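Side-chain contacts in heat-shock protein cognate (HSC) co-chaperone sgt12 (Aspergillus fumigatus, PDB 3SZ7), which binds tail-anchored proteins destined for the endoplasmic reticulum, recruits heat-shock chaperones through its TPR domain, and hands its cargo to the GET pathway via get4 and get5: residues 9-14 against 38-43; 25-30 against 55-60; 46-51 against 65-70; 88-93 against 122-127. All blocks are in the same frame, centred on the assembly; numbering follows the deposited sequence.

Contact 1: 9-14 against 38-43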
loop_
_atom_site.group_PDB
_atom_site.type_symbol
_atom_site.label_atom_id
_atom_site.label_comp_id
_atom_site.label_asym_id
_atom_site.label_seq_id
_atom_site.Cartn_x
_atom_site.Cartn_y
_atom_site.Cartn_z
ATOM N N PRO A 9 19.436 -19.711 -2.955
ATOM C CA PRO A 9 18.810 -20.051 -4.235
ATOM C C PRO A 9 17.426 -20.660 -4.026
ATOM O O PRO A 9 16.526 -20.443 -4.836
ATOM C CB PRO A 9 19.773 -21.083 -4.826
ATOM C CG PRO A 9 21.099 -20.711 -4.248
ATOM C CD PRO A 9 20.803 -20.251 -2.843
ATOM N N GLU A 10 17.259 -21.403 -2.937
ATOM C CA GLU A 10 15.974 -22.022 -2.629
ATOM C C GLU A 10 14.895 -20.988 -2.304
ATOM O O GLU A 10 13.775 -21.070 -2.815
ATOM C CB GLU A 10 16.110 -23.003 -1.465
ATOM C CG GLU A 10 14.835 -23.777 -1.161
ATOM C CD GLU A 10 14.997 -24.737 0.002
ATOM O OE1 GLU A 10 16.067 -24.722 0.647
ATOM O OE2 GLU A 10 14.052 -25.509 0.272
ATOM N N SER A 11 15.216 -20.023 -1.448
ATOM C CA SER A 11 14.224 -19.014 -1.085
ATOM C C SER A 11 13.838 -18.166 -2.297
ATOM O O SER A 11 12.675 -17.798 -2.460
ATOM C CB SER A 11 14.694 -18.143 0.089
ATOM O OG SER A 11 15.783 -17.313 -0.266
ATOM N N ASP A 12 14.810 -17.880 -3.157
ATOM C CA ASP A 12 14.537 -17.130 -4.381
ATOM C C ASP A 12 13.691 -17.924 -5.371
ATOM O O ASP A 12 12.874 -17.351 -6.090
ATOM C CB ASP A 12 15.831 -16.668 -5.054
ATOM C CG ASP A 12 16.448 -15.463 -4.370
ATOM O OD1 ASP A 12 15.698 -14.647 -3.786
ATOM O OD2 ASP A 12 17.688 -15.325 -4.425
ATOM N N LYS A 13 13.889 -19.239 -5.425
ATOM C CA LYS A 13 13.045 -20.064 -6.280
ATOM C C LYS A 13 11.606 -19.947 -5.798
ATOM O O LYS A 13 10.686 -19.735 -6.588
ATOM C CB LYS A 13 13.489 -21.530 -6.263
ATOM C CG LYS A 13 12.742 -22.396 -7.265
ATOM C CD LYS A 13 12.813 -23.869 -6.898
ATOM C CE LYS A 13 12.094 -24.138 -5.584
ATOM N NZ LYS A 13 12.024 -25.592 -5.268
ATOM N N LEU A 14 11.422 -20.078 -4.490
ATOM C CA LEU A 14 10.101 -19.953 -3.889
ATOM C C LEU A 14 9.480 -18.590 -4.186
ATOM O O LEU A 14 8.277 -18.496 -4.438
ATOM C CB LEU A 14 10.177 -20.199 -2.381
ATOM C CG LEU A 14 10.540 -21.631 -1.984
ATOM C CD1 LEU A 14 10.940 -21.706 -0.515
ATOM C CD2 LEU A 14 9.386 -22.577 -2.284
ATOM N N LEU A 38 10.119 -16.734 3.271
ATOM C CA LEU A 38 10.385 -16.005 4.507
ATOM C C LEU A 38 10.810 -16.910 5.666
ATOM O O LEU A 38 11.431 -16.450 6.625
ATOM C CB LEU A 38 9.174 -15.156 4.899
ATOM C CG LEU A 38 8.998 -13.908 4.037
ATOM C CD1 LEU A 38 7.583 -13.352 4.148
ATOM C CD2 LEU A 38 10.027 -12.856 4.429
ATOM N N SER A 39 10.477 -18.193 5.587
ATOM C CA SER A 39 10.891 -19.124 6.630
ATOM C C SER A 39 12.383 -19.416 6.507
ATOM O O SER A 39 13.032 -19.809 7.474
ATOM C CB SER A 39 10.079 -20.419 6.574
ATOM O OG SER A 39 10.393 -21.173 5.417
ATOM N N ILE A 40 12.916 -19.219 5.306
ATOM C CA ILE A 40 14.344 -19.375 5.053
ATOM C C ILE A 40 15.089 -18.080 5.358
ATOM O O ILE A 40 16.147 -18.095 5.996
ATOM C CB ILE A 40 14.600 -19.757 3.587
ATOM C CG1 ILE A 40 14.033 -21.147 3.300
ATOM C CG2 ILE A 40 16.087 -19.692 3.267
ATOM C CD1 ILE A 40 14.037 -21.515 1.831
ATOM N N ALA A 41 14.528 -16.966 4.894
ATOM C CA ALA A 41 15.115 -15.650 5.104
ATOM C C ALA A 41 14.099 -14.736 5.772
ATOM O O ALA A 41 13.425 -13.948 5.103
ATOM C CB ALA A 41 15.581 -15.057 3.783
ATOM N N PRO A 42 13.981 -14.844 7.104
ATOM C CA PRO A 42 12.968 -14.078 7.839
ATOM C C PRO A 42 13.106 -12.568 7.627
ATOM O O PRO A 42 14.216 -12.055 7.476
ATOM C CB PRO A 42 13.240 -14.453 9.301
ATOM C CG PRO A 42 13.934 -15.779 9.234
ATOM C CD PRO A 42 14.763 -15.728 7.986
ATOM N N ALA A 43 11.974 -11.873 7.601
ATOM C CA ALA A 43 11.952 -10.416 7.479
ATOM C C ALA A 43 12.694 -9.856 6.258
ATOM O O ALA A 43 13.126 -8.707 6.266
ATOM C CB ALA A 43 12.463 -9.764 8.768
#
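I40 reaches from the end of helix 27-40 onto the first turns of helix 9-23, where E10, S11 and L14 receive it, and following its branches outward shows how one aliphatic side chain can serve three neighbours. At the root, I40 CB already lies against S11 CB. The short branch stays there: I40 CG2 is 3.8 Å from S11 CB, so the serine methylene takes the flank of the isoleucine. The long branch goes further. With CG1 anti to its own carbonyl carbon (chi1 -66°) and chi2 extended, I40 carries CD1 out to the helix surface, and this single methyl collects most of the remaining contacts. I40 CD1 sits 3.8 Å from S11 N, against the backbone itself, and 3.9 Å from L14 CD1, one turn further along. These two helices make up most of the predicted first tetratricopeptide repeat, and the contact closes the end of their helical hairpin away from the connecting turn. The same methyl also meets the stem of E10: the glutamate chain is fully extended and crosses the isoleucine at about a right angle, leaving E10 CD 3.8 Å from I40 CD1. The nearest atoms of this charged, solvent-exposed residue are the carbons CG and CD, although E10 OE1 also lies 4.0 Å from I40 CD1. S11, by contrast, is buried, and its polar end turns to other partners: S11 OG is hydrogen-bonded to Y47 OH of helix 45-57 and to T8 N, while its CB is left to the isoleucine. T8 also touches I40 from the loop leading into helix 9-23.

Contact 2: 25-30 against 55-60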
loop_
_atom_site.group_PDB
_atom_site.type_symbol
_atom_site.label_atom_id
_atom_site.label_comp_id
_atom_site.label_asym_id
_atom_site.label_seq_id
_atom_site.Cartn_x
_atom_site.Cartn_y
_atom_site.Cartn_z
ATOM N N LYS A 25 -3.201 -15.157 -10.491
ATOM C CA LYS A 25 -4.211 -14.690 -9.546
ATOM C C LYS A 25 -4.521 -15.716 -8.457
ATOM O O LYS A 25 -5.588 -15.684 -7.843
ATOM C CB LYS A 25 -5.485 -14.261 -10.281
ATOM C CG LYS A 25 -5.231 -13.234 -11.371
ATOM C CD LYS A 25 -6.522 -12.742 -11.999
ATOM C CE LYS A 25 -6.232 -11.792 -13.146
ATOM N NZ LYS A 25 -5.341 -10.678 -12.719
ATOM N N GLU A 26 -3.578 -16.625 -8.222
ATOM C CA GLU A 26 -3.715 -17.611 -7.156
ATOM C C GLU A 26 -3.103 -17.041 -5.886
ATOM O O GLU A 26 -2.035 -17.462 -5.447
ATOM C CB GLU A 26 -3.028 -18.918 -7.543
ATOM C CG GLU A 26 -3.642 -19.596 -8.757
ATOM C CD GLU A 26 -2.850 -20.801 -9.212
ATOM O OE1 GLU A 26 -1.785 -21.069 -8.618
ATOM O OE2 GLU A 26 -3.289 -21.478 -10.164
ATOM N N TYR A 27 -3.798 -16.076 -5.298
ATOM C CA TYR A 27 -3.225 -15.270 -4.228
ATOM C C TYR A 27 -2.921 -16.067 -2.970
ATOM O O TYR A 27 -1.909 -15.832 -2.314
ATOM C CB TYR A 27 -4.149 -14.101 -3.906
ATOM C CG TYR A 27 -4.418 -13.225 -5.104
ATOM C CD1 TYR A 27 -3.383 -12.829 -5.940
ATOM C CD2 TYR A 27 -5.707 -12.809 -5.411
ATOM C CE1 TYR A 27 -3.623 -12.026 -7.041
ATOM C CE2 TYR A 27 -5.955 -12.013 -6.509
ATOM C CZ TYR A 27 -4.909 -11.624 -7.320
ATOM O OH TYR A 27 -5.155 -10.828 -8.415
ATOM N N SER A 28 -3.796 -17.004 -2.630
ATOM C CA SER A 28 -3.583 -17.818 -1.442
ATOM C C SER A 28 -2.303 -18.639 -1.575
ATOM O O SER A 28 -1.538 -18.776 -0.617
ATOM C CB SER A 28 -4.787 -18.724 -1.181
ATOM O OG SER A 28 -4.729 -19.274 0.124
ATOM N N LYS A 29 -2.069 -19.183 -2.767
ATOM C CA LYS A 29 -0.849 -19.941 -3.018
ATOM C C LYS A 29 0.366 -19.029 -2.955
ATOM O O LYS A 29 1.404 -19.413 -2.419
ATOM C CB LYS A 29 -0.899 -20.642 -4.376
ATOM C CG LYS A 29 -1.818 -21.850 -4.419
ATOM C CD LYS A 29 -1.727 -22.556 -5.763
ATOM C CE LYS A 29 -2.595 -23.803 -5.793
ATOM N NZ LYS A 29 -2.484 -24.500 -7.101
ATOM N N ALA A 30 0.240 -17.827 -3.515
ATOM C CA ALA A 30 1.339 -16.867 -3.496
ATOM C C ALA A 30 1.724 -16.559 -2.061
ATOM O O ALA A 30 2.900 -16.581 -1.700
ATOM C CB ALA A 30 0.947 -15.589 -4.225
ATOM N N TYR A 55 -1.455 -10.158 -0.190
ATOM C CA TYR A 55 -2.475 -9.842 0.799
ATOM C C TYR A 55 -3.414 -8.756 0.269
ATOM O O TYR A 55 -4.631 -8.889 0.364
ATOM C CB TYR A 55 -1.840 -9.411 2.121
ATOM C CG TYR A 55 -1.425 -10.572 3.005
ATOM C CD1 TYR A 55 -2.286 -11.636 3.234
ATOM C CD2 TYR A 55 -0.172 -10.600 3.604
ATOM C CE1 TYR A 55 -1.911 -12.700 4.044
ATOM C CE2 TYR A 55 0.211 -11.658 4.410
ATOM C CZ TYR A 55 -0.664 -12.703 4.625
ATOM O OH TYR A 55 -0.288 -13.754 5.428
ATOM N N SER A 56 -2.847 -7.694 -0.296
ATOM C CA SER A 56 -3.654 -6.600 -0.849
ATOM C C SER A 56 -4.588 -7.078 -1.960
ATOM O O SER A 56 -5.754 -6.683 -2.010
ATOM C CB SER A 56 -2.768 -5.465 -1.372
ATOM O OG SER A 56 -2.245 -4.678 -0.316
ATOM N N ALA A 57 -4.073 -7.922 -2.849
ATOM C CA ALA A 57 -4.866 -8.426 -3.966
ATOM C C ALA A 57 -6.039 -9.253 -3.466
ATOM O O ALA A 57 -7.098 -9.287 -4.093
ATOM C CB ALA A 57 -3.996 -9.245 -4.917
ATOM N N SER A 58 -5.851 -9.910 -2.326
ATOM C CA SER A 58 -6.893 -10.759 -1.758
ATOM C C SER A 58 -7.775 -10.009 -0.760
ATOM O O SER A 58 -8.613 -10.611 -0.087
ATOM C CB SER A 58 -6.275 -11.992 -1.100
ATOM O OG SER A 58 -5.414 -11.618 -0.042
ATOM N N GLY A 59 -7.570 -8.699 -0.660
ATOM C CA GLY A 59 -8.403 -7.852 0.174
ATOM C C GLY A 59 -8.044 -7.842 1.647
ATOM O O GLY A 59 -8.807 -7.342 2.470
ATOM N N GLN A 60 -6.883 -8.393 1.984
ATOM C CA GLN A 60 -6.472 -8.481 3.382
ATOM C C GLN A 60 -5.538 -7.330 3.716
ATOM O O GLN A 60 -4.328 -7.510 3.857
ATOM C CB GLN A 60 -5.791 -9.821 3.647
ATOM C CG GLN A 60 -6.723 -11.005 3.442
ATOM C CD GLN A 60 -6.020 -12.331 3.617
ATOM O OE1 GLN A 60 -5.886 -12.835 4.732
ATOM N NE2 GLN A 60 -5.564 -12.906 2.512
#
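The ring of Y27 lies between the A57 methyl and a carbonyl oxygen of its own segment. A57 CB stands over the centre of one face, 3.5 Å from the ring centroid and only 12° off the ring normal, a CH-pi contact of nearly vertical approach. Over the centre of the opposite face is K25 O, 3.7 Å above the plane. A second flat group, the ring of Y55, has Q60 NE2 at its edge and in its plane. The Y27 methylene completes the crossing: Y27 CB is 4.1 Å from S58 CB, whereas S58 N approaches the ring obliquely. Y27 opens helix 27-40 and A57 closes helix 45-57, so the contact joins the predicted first and second tetratricopeptide repeats near the surface, at the turns where helices start and stop. Both turns are of Schellman type: K25, with positive phi, ends the helix before Y27, and G59 does the same after A57, with Q60 N bonded to Y55 O and G59 N to S56 O. Next to the second turn, S58 OG accepts a hydrogen bond from Q60 NE2 at 2.9 Å, with an N-H...acceptor angle of 164° and the oxygen close to the amide plane. S58 OG also lies near the carbonyl oxygens of Y55 and A54, its chi1 of 61° having folded the hydroxyl back over the last helical turn. Beyond the contact, M22 of helix 9-23 also packs against Y27.

Contact 3: 46-51 against 65-70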
loop_
_atom_site.group_PDB
_atom_site.type_symbol
_atom_site.label_atom_id
_atom_site.label_comp_id
_atom_site.label_asym_id
_atom_site.label_seq_id
_atom_site.Cartn_x
_atom_site.Cartn_y
_atom_site.Cartn_z
ATOM N N ILE A 46 12.179 -7.810 0.351
ATOM C CA ILE A 46 11.641 -8.157 -0.960
ATOM C C ILE A 46 10.521 -9.175 -0.820
ATOM O O ILE A 46 9.442 -8.996 -1.382
ATOM C CB ILE A 46 12.723 -8.700 -1.914
ATOM C CG1 ILE A 46 13.734 -7.598 -2.233
ATOM C CG2 ILE A 46 12.083 -9.206 -3.195
ATOM C CD1 ILE A 46 14.854 -8.050 -3.147
ATOM N N TYR A 47 10.775 -10.237 -0.059
ATOM C CA TYR A 47 9.766 -11.269 0.160
ATOM C C TYR A 47 8.571 -10.703 0.920
ATOM O O TYR A 47 7.423 -11.048 0.633
ATOM C CB TYR A 47 10.346 -12.456 0.930
ATOM C CG TYR A 47 11.551 -13.106 0.292
ATOM C CD1 TYR A 47 11.858 -12.897 -1.048
ATOM C CD2 TYR A 47 12.380 -13.937 1.034
ATOM C CE1 TYR A 47 12.968 -13.501 -1.629
ATOM C CE2 TYR A 47 13.479 -14.541 0.465
ATOM C CZ TYR A 47 13.771 -14.319 -0.862
ATOM O OH TYR A 47 14.873 -14.925 -1.418
ATOM N N LEU A 48 8.839 -9.835 1.892
ATOM C CA LEU A 48 7.759 -9.189 2.639
ATOM C C LEU A 48 6.876 -8.330 1.749
ATOM O O LEU A 48 5.647 -8.371 1.852
ATOM C CB LEU A 48 8.308 -8.338 3.784
ATOM C CG LEU A 48 8.783 -9.094 5.025
ATOM C CD1 LEU A 48 9.472 -8.138 5.977
ATOM C CD2 LEU A 48 7.598 -9.773 5.694
ATOM N N SER A 49 7.498 -7.541 0.881
ATOM C CA SER A 49 6.733 -6.623 0.046
ATOM C C SER A 49 5.945 -7.383 -1.008
ATOM O O SER A 49 4.852 -6.970 -1.387
ATOM C CB SER A 49 7.635 -5.570 -0.587
ATOM O OG SER A 49 8.278 -4.813 0.427
ATOM N N ASN A 50 6.493 -8.505 -1.465
ATOM C CA ASN A 50 5.745 -9.392 -2.346
ATOM C C ASN A 50 4.538 -10.028 -1.656
ATOM O O ASN A 50 3.453 -10.065 -2.221
ATOM C CB ASN A 50 6.652 -10.460 -2.966
ATOM C CG ASN A 50 7.490 -9.921 -4.111
ATOM O OD1 ASN A 50 7.414 -8.739 -4.452
ATOM N ND2 ASN A 50 8.304 -10.783 -4.705
ATOM N N ARG A 51 4.717 -10.517 -0.433
ATOM C CA ARG A 51 3.591 -11.094 0.291
ATOM C C ARG A 51 2.535 -10.030 0.585
ATOM O O ARG A 51 1.337 -10.317 0.600
ATOM C CB ARG A 51 4.032 -11.796 1.583
ATOM C CG ARG A 51 2.943 -12.698 2.156
ATOM C CD ARG A 51 3.431 -13.569 3.305
ATOM N NE ARG A 51 3.843 -12.771 4.454
ATOM C CZ ARG A 51 4.279 -13.284 5.599
ATOM N NH1 ARG A 51 4.355 -14.603 5.752
ATOM N NH2 ARG A 51 4.638 -12.478 6.591
ATOM N N ALA A 65 -0.569 -4.375 5.274
ATOM C CA ALA A 65 0.077 -3.270 5.970
ATOM C C ALA A 65 1.165 -3.755 6.929
ATOM O O ALA A 65 2.237 -3.160 7.013
ATOM C CB ALA A 65 -0.952 -2.423 6.710
ATOM N N GLU A 66 0.899 -4.839 7.646
ATOM C CA GLU A 66 1.900 -5.354 8.575
ATOM C C GLU A 66 3.156 -5.851 7.848
ATOM O O GLU A 66 4.272 -5.573 8.273
ATOM C CB GLU A 66 1.303 -6.422 9.493
ATOM C CG GLU A 66 0.269 -5.849 10.457
ATOM C CD GLU A 66 -0.169 -6.835 11.523
ATOM O OE1 GLU A 66 0.039 -8.054 11.338
ATOM O OE2 GLU A 66 -0.723 -6.386 12.549
ATOM N N ASP A 67 2.976 -6.563 6.739
ATOM C CA ASP A 67 4.124 -6.990 5.938
ATOM C C ASP A 67 4.906 -5.790 5.416
ATOM O O ASP A 67 6.132 -5.734 5.537
ATOM C CB ASP A 67 3.684 -7.849 4.754
ATOM C CG ASP A 67 3.579 -9.314 5.107
ATOM O OD1 ASP A 67 3.884 -9.678 6.267
ATOM O OD2 ASP A 67 3.196 -10.105 4.217
ATOM N N ALA A 68 4.196 -4.843 4.803
ATOM C CA ALA A 68 4.850 -3.676 4.235
ATOM C C ALA A 68 5.550 -2.853 5.318
ATOM O O ALA A 68 6.676 -2.400 5.129
ATOM C CB ALA A 68 3.850 -2.821 3.441
ATOM N N GLU A 69 4.900 -2.684 6.464
ATOM C CA GLU A 69 5.520 -1.939 7.558
ATOM C C GLU A 69 6.816 -2.594 8.002
ATOM O O GLU A 69 7.835 -1.925 8.160
ATOM C CB GLU A 69 4.586 -1.842 8.754
ATOM C CG GLU A 69 3.470 -0.838 8.574
ATOM C CD GLU A 69 2.587 -0.759 9.792
ATOM O OE1 GLU A 69 2.411 -1.803 10.453
ATOM O OE2 GLU A 69 2.078 0.340 10.093
ATOM N N LEU A 70 6.773 -3.900 8.217
ATOM C CA LEU A 70 7.966 -4.614 8.650
ATOM C C LEU A 70 9.095 -4.437 7.638
ATOM O O LEU A 70 10.249 -4.242 8.016
ATOM C CB LEU A 70 7.668 -6.097 8.879
ATOM C CG LEU A 70 8.878 -6.866 9.428
ATOM C CD1 LEU A 70 9.359 -6.222 10.720
ATOM C CD2 LEU A 70 8.524 -8.333 9.640
#
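R51 and D67 form a two-pronged salt bridge between helices 45-57 and 61-74, the antiparallel helix pair of the predicted second tetratricopeptide repeat. The two short segments run at 157° to one another with their axes 7.9 Å apart, and L48 and D67 are the residues whose backbones come nearest. The conformation of R51 explains how a side chain that does not start out aimed at the partner helix still reaches it. CG is anti to the backbone N (chi1 -165°), the next bond is extended, and a single bend at chi3 (64°) swings the head group round so that its NE side meets the carboxylate. The grip is therefore side-on, one nitrogen to each oxygen: R51 NE is 2.8 Å from D67 OD2 and R51 NH2 is 2.9 Å from D67 OD1. Both bonds are nearly straight, both oxygens are met on the syn side, and the two planes are almost coplanar, which fixes the rotation of each group. The buried carboxylate is thus matched by a charge of opposite sign, and this would probably favour its ionised form. R51 NH1, the remaining nitrogen, is hydrogen-bonded to T35 OG1 on helix 27-40, so the arginine also ties this pair to the helix before it. One turn earlier, L48 sends its two methyls to different targets. L48 CD2 touches the carboxylate at D67 OD1, 3.8 Å away, while L48 CD1 rests 3.7 Å from L70 CG. Closest to the backbone, D67 CB abuts L48 O at 3.5 Å.

Contact 4: 88-93 against 122-127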
loop_
_atom_site.group_PDB
_atom_site.type_symbol
_atom_site.label_atom_id
_atom_site.label_comp_id
_atom_site.label_asym_id
_atom_site.label_seq_id
_atom_site.Cartn_x
_atom_site.Cartn_y
_atom_site.Cartn_z
ATOM N N ALA A 88 -1.932 -0.163 1.051
ATOM C CA ALA A 88 -2.622 -0.883 2.110
ATOM C C ALA A 88 -3.338 0.079 3.056
ATOM O O ALA A 88 -4.489 -0.150 3.436
ATOM C CB ALA A 88 -1.650 -1.796 2.876
ATOM N N ARG A 89 -2.667 1.159 3.437
ATOM C CA ARG A 89 -3.296 2.140 4.326
ATOM C C ARG A 89 -4.446 2.856 3.623
ATOM O O ARG A 89 -5.481 3.127 4.228
ATOM C CB ARG A 89 -2.267 3.146 4.836
ATOM C CG ARG A 89 -1.263 2.538 5.821
ATOM C CD ARG A 89 -0.281 3.578 6.345
ATOM N NE ARG A 89 0.574 3.045 7.405
ATOM C CZ ARG A 89 1.654 3.669 7.868
ATOM N NH1 ARG A 89 2.007 4.843 7.360
ATOM N NH2 ARG A 89 2.384 3.121 8.835
ATOM N N PHE A 90 -4.259 3.152 2.341
ATOM C CA PHE A 90 -5.303 3.795 1.556
ATOM C C PHE A 90 -6.551 2.923 1.562
ATOM O O PHE A 90 -7.667 3.417 1.751
ATOM C CB PHE A 90 -4.808 4.023 0.122
ATOM C CG PHE A 90 -5.756 4.813 -0.731
ATOM C CD1 PHE A 90 -6.851 4.203 -1.328
ATOM C CD2 PHE A 90 -5.548 6.163 -0.943
ATOM C CE1 PHE A 90 -7.718 4.936 -2.114
ATOM C CE2 PHE A 90 -6.417 6.905 -1.727
ATOM C CZ PHE A 90 -7.500 6.285 -2.318
ATOM N N ASP A 91 -6.354 1.616 1.389
ATOM C CA ASP A 91 -7.461 0.665 1.330
ATOM C C ASP A 91 -8.102 0.441 2.703
ATOM O O ASP A 91 -9.202 -0.109 2.808
ATOM C CB ASP A 91 -6.995 -0.664 0.728
ATOM C CG ASP A 91 -6.676 -0.552 -0.756
ATOM O OD1 ASP A 91 -7.181 0.387 -1.413
ATOM O OD2 ASP A 91 -5.927 -1.412 -1.271
ATOM N N MET A 92 -7.417 0.875 3.756
ATOM C CA MET A 92 -8.006 0.862 5.095
ATOM C C MET A 92 -8.619 2.219 5.454
ATOM O O MET A 92 -9.038 2.434 6.591
ATOM C CB MET A 92 -6.966 0.455 6.147
ATOM C CG MET A 92 -6.481 -0.974 6.009
ATOM S SD MET A 92 -5.417 -1.510 7.362
ATOM C CE MET A 92 -3.987 -0.471 7.109
ATOM N N ALA A 93 -8.671 3.127 4.484
ATOM C CA ALA A 93 -9.166 4.491 4.717
ATOM C C ALA A 93 -8.326 5.251 5.750
ATOM O O ALA A 93 -8.804 6.188 6.398
ATOM C CB ALA A 93 -10.655 4.475 5.124
ATOM N N GLU A 122 -0.934 11.855 -4.974
ATOM C CA GLU A 122 -1.884 12.824 -5.503
ATOM C C GLU A 122 -3.310 12.449 -5.106
ATOM O O GLU A 122 -4.081 13.287 -4.630
ATOM C CB GLU A 122 -1.789 12.894 -7.028
ATOM C CG GLU A 122 -2.887 13.748 -7.649
ATOM C CD GLU A 122 -2.949 13.639 -9.163
ATOM O OE1 GLU A 122 -1.904 13.371 -9.793
ATOM O OE2 GLU A 122 -4.050 13.825 -9.720
ATOM N N THR A 123 -3.659 11.185 -5.314
ATOM C CA THR A 123 -5.004 10.701 -5.012
ATOM C C THR A 123 -5.310 10.764 -3.515
ATOM O O THR A 123 -6.416 11.140 -3.122
ATOM C CB THR A 123 -5.210 9.273 -5.543
ATOM O OG1 THR A 123 -5.191 9.301 -6.974
ATOM C CG2 THR A 123 -6.540 8.708 -5.076
ATOM N N THR A 124 -4.329 10.408 -2.687
ATOM C CA THR A 124 -4.485 10.498 -1.236
ATOM C C THR A 124 -4.693 11.946 -0.781
ATOM O O THR A 124 -5.576 12.236 0.032
ATOM C CB THR A 124 -3.262 9.909 -0.514
ATOM O OG1 THR A 124 -3.087 8.548 -0.921
ATOM C CG2 THR A 124 -3.458 9.956 1.002
ATOM N N LYS A 125 -3.887 12.861 -1.304
ATOM C CA LYS A 125 -4.042 14.266 -0.938
ATOM C C LYS A 125 -5.410 14.792 -1.361
ATOM O O LYS A 125 -6.009 15.614 -0.671
ATOM C CB LYS A 125 -2.962 15.123 -1.590
ATOM C CG LYS A 125 -1.575 14.972 -1.003
ATOM C CD LYS A 125 -0.600 15.870 -1.759
ATOM C CE LYS A 125 0.802 15.789 -1.183
ATOM N NZ LYS A 125 1.709 16.734 -1.885
ATOM N N ARG A 126 -5.885 14.340 -2.515
ATOM C CA ARG A 126 -7.165 14.818 -3.005
ATOM C C ARG A 126 -8.280 14.342 -2.084
ATOM O O ARG A 126 -9.242 15.075 -1.841
ATOM C CB ARG A 126 -7.404 14.365 -4.446
ATOM C CG ARG A 126 -8.711 14.858 -5.038
ATOM C CD ARG A 126 -8.798 14.551 -6.530
ATOM N NE ARG A 126 -7.799 15.300 -7.286
ATOM C CZ ARG A 126 -6.770 14.752 -7.926
ATOM N NH1 ARG A 126 -6.604 13.435 -7.922
ATOM N NH2 ARG A 126 -5.913 15.525 -8.583
ATOM N N LYS A 127 -8.146 13.119 -1.578
ATOM C CA LYS A 127 -9.136 12.552 -0.654
ATOM C C LYS A 127 -9.146 13.334 0.652
ATOM O O LYS A 127 -10.201 13.593 1.227
ATOM C CB LYS A 127 -8.830 11.081 -0.355
ATOM C CG LYS A 127 -8.779 10.189 -1.588
ATOM C CD LYS A 127 -10.137 9.619 -1.954
ATOM C CE LYS A 127 -10.050 8.833 -3.263
ATOM N NZ LYS A 127 -10.835 7.563 -3.241
#
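F90 thrusts its ring from the last turn of helix 79-91 against helix 115-133, where T124 and K127, one turn apart, meet it along the rim. With CG anti to the backbone N (chi1 -174°), F90 points its ring toward helix 115-133, so that CD2, CE2 and CZ do the touching. At one end of this rim F90 CD2 is 3.4 Å from T124 OG1, which lies near the ring plane; the two side chains slide past each other in opposite directions. That hydroxyl has its polar partner in its own helix, G120 O, and meets the phenyl edge by van der Waals contact alone. At the far end, K127, bent at chi2 (-88°) and chi4, crosses the phenylalanine at about a right angle, bringing K127 CE and K127 NZ each to 3.7 Å from F90 CZ at the ring tip. The ammonium lies at the ring edge, near its plane, so this is not a cation-pi stack. Helix 79-91 belongs to the predicted third tetratricopeptide repeat, and helix 115-133 packs against it much as the extra C-terminal helix of many TPR domains does. Between the two edge contacts T123 CG2 approaches obliquely, 3.8 Å from F90 CZ. Y95 adds an edge-to-face ring contact with F90. Past it, A93 is the C-prime residue of a Schellman motif: A93 N bonds F90 O, and the next amide N bonds R89 O.

The four contacts follow the superhelix of the TPR domain from its first helix to its last. Contact 1 joins helices 9-23 and 27-40, and contact 2 joins helix 27-40 to helix 45-57; their segments alternate along the chain. The centres of contacts 1 and 2 are 19 Å apart. Contact 3, between helices 45-57 and 61-74, shares the former with contact 2 and meets contact 1 through L38, which packs on Y47 and R51. Contact 4, between helices 79-91 and 115-133, touches contact 3 through the E69-R89 salt bridge and packing of A65 on A88 and M92. The centres of contacts 1 and 4 are 31 Å apart. Such neighbour-to-neighbour links build the continuous helical array through which the domain binds its chaperones.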